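Side-chain contacts in Crh-like protein 5 (Neosartorya fumigata, PDB 6IBU), which cleaves chitin and transfers the released chains to 1,6-beta-glucan or to other chitin, thereby cross-linking polysaccharides in the fungal cell wall: residues Trp101-Leu104 with Gln110-Thr113; Ser87-Glu92 with His140-Asp145; Val130-Pro135 with Trp153-Ala158; Gly184-Gly189 with Lys195-Trp200. All blocks are in the same frame, centred on the assembly; numbering follows the deposited sequence.

Overall arrangement
All four contacts lie in the GH16 domain, a sandwich of two curved antiparallel sheets. Interactions 1 and 4 involve the sheet with the strand 98-105 that bears the probable catalytic residues, whereas interactions 2 and 3 tie that sheet to the opposing one. Along the chain, interaction 1 falls between the two segments of interaction 2, the segments of interactions 2 and 3 alternate, and interaction 4 comes last. The centres of interactions 1 and 2 are about 9 Å apart, as are those of 1 and 3, while 3 and 4 are separated by about 21 Å. The sheet holding strands 85-93, 98-105 and 179-187 thus has the apolar core on one face, and Glu102 and the Trp200 of interaction 4 on the other.

Interaction 1: residues Trp101-Leu104 with Gln110-Thr113; sequences WEVL and QVQT
Glu102 and Gln112 form a hydrogen-bonded pair of an antiparallel beta hairpin, strands 98-105 and 110-116, in the sheet that bears the GH16 active site. Their backbones are joined twice: Glu102 N donates to Gln112 O at 2.9 Å, and Gln112 N returns a nearly straight bond (171° at the hydrogen) to Glu102 O at 2.8 Å. Further toward the turn, a water is inserted between the strands, accepting from Leu104 N at 2.8 Å and donating to Gln110 O at 2.7 Å. The two faces differ sharply in character. On one, Trp101 and Thr113 lie side by side, and Trp101 CZ3 reaches Thr113 CG2 at 3.6 Å and Val111 CG2 at 3.9 Å. On the other stands Glu102, which binds chitin and is the probable proton donor. Its chain bends at chi2 (-68°) and leads away from Gln112, placing OE1 where Ser88 hydrogen-bonds it. The hairpin is flanked by strand 85-93 beside 98-105 and by strand 128-131 beside 110-116; Trp200 of helix 195-201 packs against the Glu102 face, and Trp101 makes edge-to-face contacts with Tyr142 and Trp153 on the side of the opposing sheet.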
# COMPACT_ATOMS: atom_id res chain seq x y z
N TRP A 101 -2.63 2.08 3.75
CA TRP A 101 -3.64 1.60 4.72
C TRP A 101 -2.98 0.50 5.55
O TRP A 101 -2.24 -0.29 4.98
CB TRP A 101 -4.86 1.06 3.99
CG TRP A 101 -5.61 1.97 3.06
CD1 TRP A 101 -5.50 2.04 1.71
CD2 TRP A 101 -6.71 2.82 3.41
NE1 TRP A 101 -6.41 2.93 1.20
CE2 TRP A 101 -7.18 3.41 2.22
CE3 TRP A 101 -7.32 3.18 4.62
CZ2 TRP A 101 -8.25 4.32 2.21
CZ3 TRP A 101 -8.37 4.07 4.61
CH2 TRP A 101 -8.83 4.62 3.41
N GLU A 102 -3.20 0.47 6.87
CA GLU A 102 -2.78 -0.67 7.72
C GLU A 102 -3.99 -1.11 8.54
O GLU A 102 -4.53 -0.28 9.25
CB GLU A 102 -1.63 -0.29 8.65
CG GLU A 102 -0.44 0.32 7.95
CD GLU A 102 0.31 -0.64 7.04
OE1 GLU A 102 0.46 -1.81 7.40
OE2 GLU A 102 0.72 -0.22 5.95
N VAL A 103 -4.40 -2.37 8.45
CA VAL A 103 -5.36 -2.94 9.43
C VAL A 103 -4.58 -3.82 10.42
O VAL A 103 -3.64 -4.50 10.02
CB VAL A 103 -6.50 -3.70 8.73
CG1 VAL A 103 -7.45 -4.31 9.74
CG2 VAL A 103 -7.27 -2.81 7.78
N LEU A 104 -4.96 -3.78 11.69
CA LEU A 104 -4.37 -4.64 12.74
C LEU A 104 -5.43 -5.68 13.09
O LEU A 104 -6.59 -5.28 13.25
CB LEU A 104 -3.99 -3.78 13.94
CG LEU A 104 -3.05 -2.62 13.60
CD1 LEU A 104 -2.82 -1.78 14.82
CD2 LEU A 104 -1.72 -3.12 13.02
N GLN A 110 -11.08 0.03 13.55
CA GLN A 110 -10.31 1.08 12.86
C GLN A 110 -9.43 0.49 11.75
O GLN A 110 -9.19 -0.75 11.72
CB GLN A 110 -9.43 1.86 13.82
CG GLN A 110 -10.03 2.16 15.18
CD GLN A 110 -8.99 2.79 16.08
OE1 GLN A 110 -9.04 3.97 16.40
NE2 GLN A 110 -7.97 2.02 16.44
N VAL A 111 -9.00 1.37 10.86
CA VAL A 111 -7.85 1.17 9.95
C VAL A 111 -6.93 2.38 10.15
O VAL A 111 -7.43 3.46 10.45
CB VAL A 111 -8.28 1.02 8.48
CG1 VAL A 111 -9.09 -0.24 8.27
CG2 VAL A 111 -9.07 2.23 8.00
N GLN A 112 -5.64 2.18 9.99
CA GLN A 112 -4.70 3.32 10.10
C GLN A 112 -4.42 3.84 8.69
O GLN A 112 -4.31 3.05 7.77
CB GLN A 112 -3.43 2.93 10.85
CG GLN A 112 -2.67 4.17 11.28
CD GLN A 112 -1.29 3.88 11.80
OE1 GLN A 112 -0.86 4.49 12.78
NE2 GLN A 112 -0.59 2.96 11.16
N THR A 113 -4.38 5.15 8.53
CA THR A 113 -3.92 5.80 7.28
C THR A 113 -2.52 6.32 7.52
O THR A 113 -2.19 6.67 8.63
CB THR A 113 -4.87 6.90 6.79
OG1 THR A 113 -4.98 7.92 7.78
CG2 THR A 113 -6.23 6.38 6.38
O HOH W 1 -7.05 -2.19 12.64

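Interaction 2: residues Ser87-Glu92 with His140-Asp145; sequences SSIVLE and HTYTID
Ile89 meets Tyr142, and Leu91 meets Ile144, in the interior of the GH16 beta sandwich, where strand 85-93 of one sheet faces strand 140-146 of the other. The CA atoms of Ile89 and Tyr142 are 8.4 Å apart and those of Leu91 and Ile144 8.9 Å, so the strands are linked through side chains, with no hydrogen bond between the two segments. Both contacts are apolar, but they differ in shape. Leu91 and Ile144 reach toward each other tip to tip, the CD1 methyl of Leu91 settling between the two branches of the isoleucine, 3.8 Å from Ile144 CG2 and 4.0 Å from Ile144 CD1. Ile89 instead runs at about a right angle to Tyr142 and touches the root of its side chain.

Polar groups on these strands find their partners elsewhere: Glu92 forms a salt bridge with the chitin-binding Arg182. The outward side of strand 85-93 carries Ser88, Val90 and Glu92, and lies toward the chitin-binding residues. Around the two pairs, Leu181 and Leu183 press on Ile89, and Trp101 packs against both isoleucines. With CG1 of Ile89 set anti to its carbonyl carbon (chi1 -58°) and the chain extended at chi2 (159°), CD1 reaches Tyr142, lying 3.8 Å from Tyr142 CB, 3.9 Å from Tyr142 CG and 4.0 Å from Tyr142 CD2.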
# COMPACT_ATOMS: atom_id res chain seq x y z
N SER A 87 -2.53 -6.20 7.99
CA SER A 87 -2.98 -6.23 6.58
C SER A 87 -2.66 -4.87 5.95
O SER A 87 -3.22 -3.88 6.42
CB SER A 87 -4.44 -6.52 6.52
OG SER A 87 -4.77 -7.78 7.10
N SER A 88 -1.78 -4.82 4.95
CA SER A 88 -1.20 -3.57 4.38
C SER A 88 -1.61 -3.35 2.92
O SER A 88 -1.39 -4.25 2.08
CB SER A 88 0.30 -3.63 4.45
OG SER A 88 0.73 -3.78 5.80
N ILE A 89 -2.12 -2.16 2.59
CA ILE A 89 -2.23 -1.65 1.19
C ILE A 89 -1.25 -0.49 1.04
O ILE A 89 -1.41 0.49 1.74
CB ILE A 89 -3.68 -1.24 0.89
CG1 ILE A 89 -4.67 -2.39 1.08
CG2 ILE A 89 -3.79 -0.64 -0.50
CD1 ILE A 89 -6.08 -1.92 1.30
N VAL A 90 -0.23 -0.62 0.21
CA VAL A 90 0.84 0.41 0.12
C VAL A 90 0.99 0.93 -1.31
O VAL A 90 1.28 0.12 -2.18
CB VAL A 90 2.18 -0.17 0.60
CG1 VAL A 90 3.30 0.85 0.41
CG2 VAL A 90 2.09 -0.62 2.04
N LEU A 91 0.95 2.24 -1.49
CA LEU A 91 1.51 2.87 -2.70
C LEU A 91 2.91 3.34 -2.33
O LEU A 91 3.05 3.99 -1.29
CB LEU A 91 0.63 4.04 -3.13
CG LEU A 91 -0.76 3.63 -3.58
CD1 LEU A 91 -1.56 4.86 -3.99
CD2 LEU A 91 -0.67 2.63 -4.71
N GLU A 92 3.91 2.95 -3.12
CA GLU A 92 5.31 3.26 -2.77
C GLU A 92 6.09 3.60 -4.03
O GLU A 92 6.00 2.85 -5.02
CB GLU A 92 5.97 2.10 -2.02
CG GLU A 92 7.38 2.42 -1.57
CD GLU A 92 7.98 1.37 -0.65
OE1 GLU A 92 8.11 0.21 -1.10
OE2 GLU A 92 8.28 1.71 0.54
N HIS A 140 -14.26 -4.24 2.51
CA HIS A 140 -14.46 -2.79 2.34
C HIS A 140 -13.70 -2.38 1.09
O HIS A 140 -12.77 -3.09 0.71
CB HIS A 140 -13.97 -2.00 3.56
CG HIS A 140 -14.82 -2.19 4.76
ND1 HIS A 140 -16.06 -1.60 4.87
CD2 HIS A 140 -14.62 -2.91 5.89
CE1 HIS A 140 -16.59 -1.96 6.03
NE2 HIS A 140 -15.74 -2.76 6.66
N THR A 141 -14.06 -1.25 0.52
CA THR A 141 -13.33 -0.67 -0.62
C THR A 141 -12.42 0.41 -0.06
O THR A 141 -12.92 1.42 0.40
CB THR A 141 -14.30 -0.13 -1.67
OG1 THR A 141 -15.15 -1.21 -2.02
CG2 THR A 141 -13.57 0.39 -2.88
N TYR A 142 -11.11 0.19 -0.15
CA TYR A 142 -10.10 1.17 0.31
C TYR A 142 -9.60 1.93 -0.92
O TYR A 142 -9.03 1.32 -1.83
CB TYR A 142 -9.01 0.44 1.06
CG TYR A 142 -9.48 -0.25 2.31
CD1 TYR A 142 -9.47 0.39 3.54
CD2 TYR A 142 -9.91 -1.57 2.26
CE1 TYR A 142 -9.89 -0.26 4.69
CE2 TYR A 142 -10.31 -2.24 3.40
CZ TYR A 142 -10.29 -1.59 4.62
OH TYR A 142 -10.70 -2.25 5.75
N THR A 143 -9.84 3.22 -0.94
CA THR A 143 -9.58 4.07 -2.12
C THR A 143 -8.60 5.18 -1.75
O THR A 143 -8.82 5.87 -0.76
CB THR A 143 -10.88 4.68 -2.65
OG1 THR A 143 -11.81 3.60 -2.80
CG2 THR A 143 -10.68 5.43 -3.94
N ILE A 144 -7.56 5.35 -2.55
CA ILE A 144 -6.59 6.47 -2.44
C ILE A 144 -6.68 7.28 -3.72
O ILE A 144 -6.38 6.72 -4.73
CB ILE A 144 -5.17 5.95 -2.21
CG1 ILE A 144 -5.05 5.19 -0.89
CG2 ILE A 144 -4.17 7.09 -2.30
CD1 ILE A 144 -3.75 4.46 -0.70
N ASP A 145 -7.15 8.52 -3.64
CA ASP A 145 -7.14 9.49 -4.75
C ASP A 145 -5.88 10.33 -4.60
O ASP A 145 -5.64 10.88 -3.54
CB ASP A 145 -8.42 10.32 -4.79
CG ASP A 145 -9.55 9.56 -5.48
OD1 ASP A 145 -9.58 9.53 -6.77
OD2 ASP A 145 -10.39 8.95 -4.75

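Interaction 3: residues Val130-Pro135 with Trp153-Ala158; sequences VPVATP and WSIDGA
Ile155 meets two valines separated by a single residue, one on a strand and one in a loop: Val130 lies at the end of edge strand 128-131, Val132 in the loop after it, and Ile155 ends strand 150-155 of the other sheet. CD1 of Ile155 lies 3.7 Å from Val130 CG2. Its approach to Val132 CG2 is modelled too closely to be trusted, but the neighbouring branches, Val132 CG1 and Ile155 CG2, are a comfortable 4.2 Å apart. Ile155 crosses both valines obliquely. In Val130, a chi1 of -51° turns CG1 anti to the carbonyl carbon and leaves CG2 between the backbone N and that carbonyl, facing the isoleucine.

Ile155 also opens a type I' turn, the tight link of a two-residue beta hairpin between strands 150-155 and 158-164. Asp156 and Gly157 both adopt left-handed backbone conformations there, and the ends are closed by Ile155 N bonding Ala158 O and Ala158 N bonding Ile155 O, each 3.0 Å long. The other segment continues after Pro131 as a loop that leads to strand 140-146 of the opposing sheet of the GH16 sandwich. His140 draws the two chain segments together with polar bonds, its ND1 meeting Asp156 OD2 and its NE2 meeting Ala133 O. Val111 packs beside all three apolar residues from strand 110-116.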
# COMPACT_ATOMS: atom_id res chain seq x y z
N VAL A 130 -8.87 5.78 11.50
CA VAL A 130 -10.26 6.14 11.09
C VAL A 130 -11.15 4.97 11.46
O VAL A 130 -10.75 3.83 11.29
CB VAL A 130 -10.32 6.49 9.59
CG1 VAL A 130 -9.28 7.53 9.25
CG2 VAL A 130 -10.15 5.30 8.67
N PRO A 131 -12.38 5.20 11.93
CA PRO A 131 -13.29 4.11 12.29
C PRO A 131 -13.73 3.35 11.04
O PRO A 131 -14.00 3.95 10.06
CB PRO A 131 -14.50 4.81 12.94
CG PRO A 131 -14.07 6.27 13.14
CD PRO A 131 -13.02 6.52 12.09
N VAL A 132 -13.76 2.02 11.12
CA VAL A 132 -14.24 1.10 10.05
C VAL A 132 -14.93 -0.09 10.73
O VAL A 132 -14.44 -0.57 11.76
CB VAL A 132 -13.08 0.64 9.15
CG1 VAL A 132 -13.58 -0.11 7.92
CG2 VAL A 132 -12.21 1.79 8.72
N ALA A 133 -16.04 -0.55 10.18
CA ALA A 133 -16.83 -1.63 10.81
C ALA A 133 -16.13 -2.95 10.50
O ALA A 133 -15.96 -3.26 9.33
CB ALA A 133 -18.25 -1.61 10.30
N THR A 134 -15.68 -3.64 11.54
CA THR A 134 -15.14 -5.02 11.48
C THR A 134 -14.37 -5.25 10.18
O THR A 134 -14.77 -6.11 9.39
CB THR A 134 -16.28 -6.04 11.68
OG1 THR A 134 -17.22 -5.92 10.60
CG2 THR A 134 -16.97 -5.90 13.02
N PRO A 135 -13.21 -4.60 9.97
CA PRO A 135 -12.44 -4.79 8.74
C PRO A 135 -11.92 -6.22 8.55
O PRO A 135 -11.72 -6.58 7.43
CB PRO A 135 -11.27 -3.81 8.87
CG PRO A 135 -11.16 -3.49 10.33
CD PRO A 135 -12.56 -3.66 10.90
N TRP A 153 -7.95 9.67 1.22
CA TRP A 153 -8.29 8.28 1.60
C TRP A 153 -9.80 8.19 1.68
O TRP A 153 -10.39 9.06 2.30
CB TRP A 153 -7.69 7.90 2.96
CG TRP A 153 -6.21 7.69 3.04
CD1 TRP A 153 -5.56 6.50 3.13
CD2 TRP A 153 -5.20 8.71 3.14
NE1 TRP A 153 -4.21 6.71 3.26
CE2 TRP A 153 -3.96 8.05 3.27
CE3 TRP A 153 -5.22 10.10 3.10
CZ2 TRP A 153 -2.76 8.74 3.37
CZ3 TRP A 153 -4.03 10.79 3.22
CH2 TRP A 153 -2.82 10.11 3.36
N SER A 154 -10.39 7.16 1.10
CA SER A 154 -11.85 6.89 1.18
C SER A 154 -12.10 5.43 1.54
O SER A 154 -11.34 4.56 1.09
CB SER A 154 -12.51 7.21 -0.11
OG SER A 154 -12.67 8.61 -0.19
N ILE A 155 -13.17 5.19 2.30
CA ILE A 155 -13.64 3.81 2.62
C ILE A 155 -15.10 3.74 2.20
O ILE A 155 -15.90 4.55 2.72
CB ILE A 155 -13.45 3.50 4.11
CG1 ILE A 155 -11.99 3.69 4.53
CG2 ILE A 155 -13.99 2.10 4.39
CD1 ILE A 155 -11.70 3.34 5.97
N ASP A 156 -15.42 2.83 1.28
CA ASP A 156 -16.82 2.61 0.82
C ASP A 156 -17.39 3.94 0.33
O ASP A 156 -18.55 4.22 0.60
CB ASP A 156 -17.64 1.99 1.94
CG ASP A 156 -17.06 0.68 2.45
OD1 ASP A 156 -16.28 0.04 1.69
OD2 ASP A 156 -17.37 0.32 3.62
N GLY A 157 -16.57 4.72 -0.36
CA GLY A 157 -16.96 5.99 -1.00
C GLY A 157 -17.20 7.12 -0.01
O GLY A 157 -17.93 8.06 -0.39
N ALA A 158 -16.68 7.05 1.22
CA ALA A 158 -16.77 8.17 2.18
C ALA A 158 -15.35 8.69 2.43
O ALA A 158 -14.48 7.88 2.79
CB ALA A 158 -17.43 7.72 3.46

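Interaction 4: residues Gly184-Gly189 with Lys195-Trp200; sequences GSWAGG and KGTIEW
Trp186 swings its indole between its own backbone N and carbonyl carbon (chi1 52°), while Trp200 sends CG anti to its backbone N (chi1 164°), and the far ends of the two six-membered rings consequently meet. CH2 of Trp186 lies 3.8 Å from CZ3 of Trp200, with Trp186 CZ2 4.1 Å from the same carbon. The side chains run at about a right angle, yet their ring planes stay within about 25° of parallel, and the rings meet obliquely at these carbons. Thr197 adds its CG2 methyl near the plane of the Trp186 ring, at an edge, 4.3 Å from Trp186 CZ3.

That methyl sits more closely against backbone, 3.4 Å from Gly188 O, and CG1 of Ile198 packs 3.7 Å from the same carbonyl oxygen and 4.0 Å from Gly189 CA. The Gly188-Gly189 turn brings the main chain close to the helix, with the CA atoms of Gly189 and Ile198 only 4.3 Å apart. The carbonyl oxygen of Gly188 finds its hydrogen-bond partner in Asn193, within the intervening loop.

Trp186 and Thr197 both bind chitin, so the contact brings together two parts of the substrate site that come from separate elements. Ser88 of strand 85-93 fixes the indole of Trp186 through NE1. Strand 179-187 pairs with strand 85-93 in the sheet, and helix 195-201 packs against the face that carries Glu102, Trp200 touching Val86 and Leu104.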
# COMPACT_ATOMS: atom_id res chain seq x y z
N GLY A 184 -0.18 -6.92 1.04
CA GLY A 184 0.41 -7.99 1.86
C GLY A 184 -0.09 -8.01 3.28
O GLY A 184 -0.64 -7.01 3.77
N SER A 185 0.14 -9.13 3.92
CA SER A 185 -0.09 -9.35 5.36
C SER A 185 1.23 -9.81 5.95
O SER A 185 2.03 -10.36 5.21
CB SER A 185 -1.20 -10.32 5.60
OG SER A 185 -0.84 -11.60 5.08
N TRP A 186 1.42 -9.56 7.24
CA TRP A 186 2.66 -9.89 7.97
C TRP A 186 2.41 -9.76 9.46
O TRP A 186 1.43 -9.14 9.85
CB TRP A 186 3.79 -8.95 7.53
CG TRP A 186 3.45 -7.50 7.59
CD1 TRP A 186 2.64 -6.81 6.74
CD2 TRP A 186 3.98 -6.54 8.52
NE1 TRP A 186 2.62 -5.49 7.08
CE2 TRP A 186 3.43 -5.29 8.15
CE3 TRP A 186 4.87 -6.60 9.59
CZ2 TRP A 186 3.72 -4.12 8.84
CZ3 TRP A 186 5.16 -5.44 10.29
CH2 TRP A 186 4.59 -4.22 9.91
N ALA A 187 3.29 -10.33 10.27
CA ALA A 187 3.16 -10.28 11.74
C ALA A 187 3.91 -9.06 12.25
O ALA A 187 5.10 -9.15 12.41
CB ALA A 187 3.68 -11.56 12.33
N GLY A 188 3.21 -7.95 12.50
CA GLY A 188 3.78 -6.81 13.22
C GLY A 188 4.18 -7.25 14.61
O GLY A 188 5.12 -6.70 15.16
N GLY A 189 3.48 -8.24 15.14
CA GLY A 189 3.69 -8.80 16.48
C GLY A 189 4.64 -9.99 16.49
O GLY A 189 4.57 -10.76 17.44
N LYS A 195 10.04 -3.70 20.03
CA LYS A 195 8.93 -3.50 21.00
C LYS A 195 7.92 -2.51 20.41
O LYS A 195 6.72 -2.77 20.53
CB LYS A 195 9.45 -2.97 22.34
CG LYS A 195 10.42 -3.89 23.09
CD LYS A 195 10.92 -3.30 24.41
CE LYS A 195 11.59 -1.95 24.26
NZ LYS A 195 12.08 -1.44 25.56
N GLY A 196 8.40 -1.41 19.81
CA GLY A 196 7.56 -0.34 19.25
C GLY A 196 6.65 -0.86 18.15
O GLY A 196 5.49 -0.42 18.12
N THR A 197 7.13 -1.76 17.30
CA THR A 197 6.33 -2.36 16.20
C THR A 197 5.26 -3.26 16.80
O THR A 197 4.10 -3.19 16.38
CB THR A 197 7.19 -3.13 15.20
OG1 THR A 197 8.16 -2.23 14.66
CG2 THR A 197 6.38 -3.74 14.07
N ILE A 198 5.64 -4.08 17.78
CA ILE A 198 4.71 -5.05 18.41
C ILE A 198 3.58 -4.27 19.09
O ILE A 198 2.43 -4.66 18.86
CB ILE A 198 5.48 -5.98 19.37
CG1 ILE A 198 6.46 -6.85 18.58
CG2 ILE A 198 4.52 -6.82 20.17
CD1 ILE A 198 7.64 -7.36 19.37
N GLU A 199 3.89 -3.21 19.84
CA GLU A 199 2.88 -2.34 20.53
C GLU A 199 1.95 -1.74 19.47
O GLU A 199 0.73 -1.69 19.67
CB GLU A 199 3.55 -1.28 21.42
CG GLU A 199 2.97 0.16 21.35
CD GLU A 199 1.51 0.44 21.72
OE1 GLU A 199 1.01 -0.15 22.71
OE2 GLU A 199 0.86 1.29 21.02
N TRP A 200 2.52 -1.25 18.38
CA TRP A 200 1.74 -0.61 17.30
C TRP A 200 0.79 -1.65 16.68
O TRP A 200 -0.38 -1.31 16.47
CB TRP A 200 2.70 0.01 16.29
CG TRP A 200 1.98 0.30 15.02
CD1 TRP A 200 1.17 1.36 14.79
CD2 TRP A 200 1.95 -0.52 13.85
NE1 TRP A 200 0.67 1.29 13.52
CE2 TRP A 200 1.12 0.15 12.92
CE3 TRP A 200 2.53 -1.73 13.48
CZ2 TRP A 200 0.88 -0.36 11.65
CZ3 TRP A 200 2.30 -2.22 12.22
CH2 TRP A 200 1.48 -1.55 11.32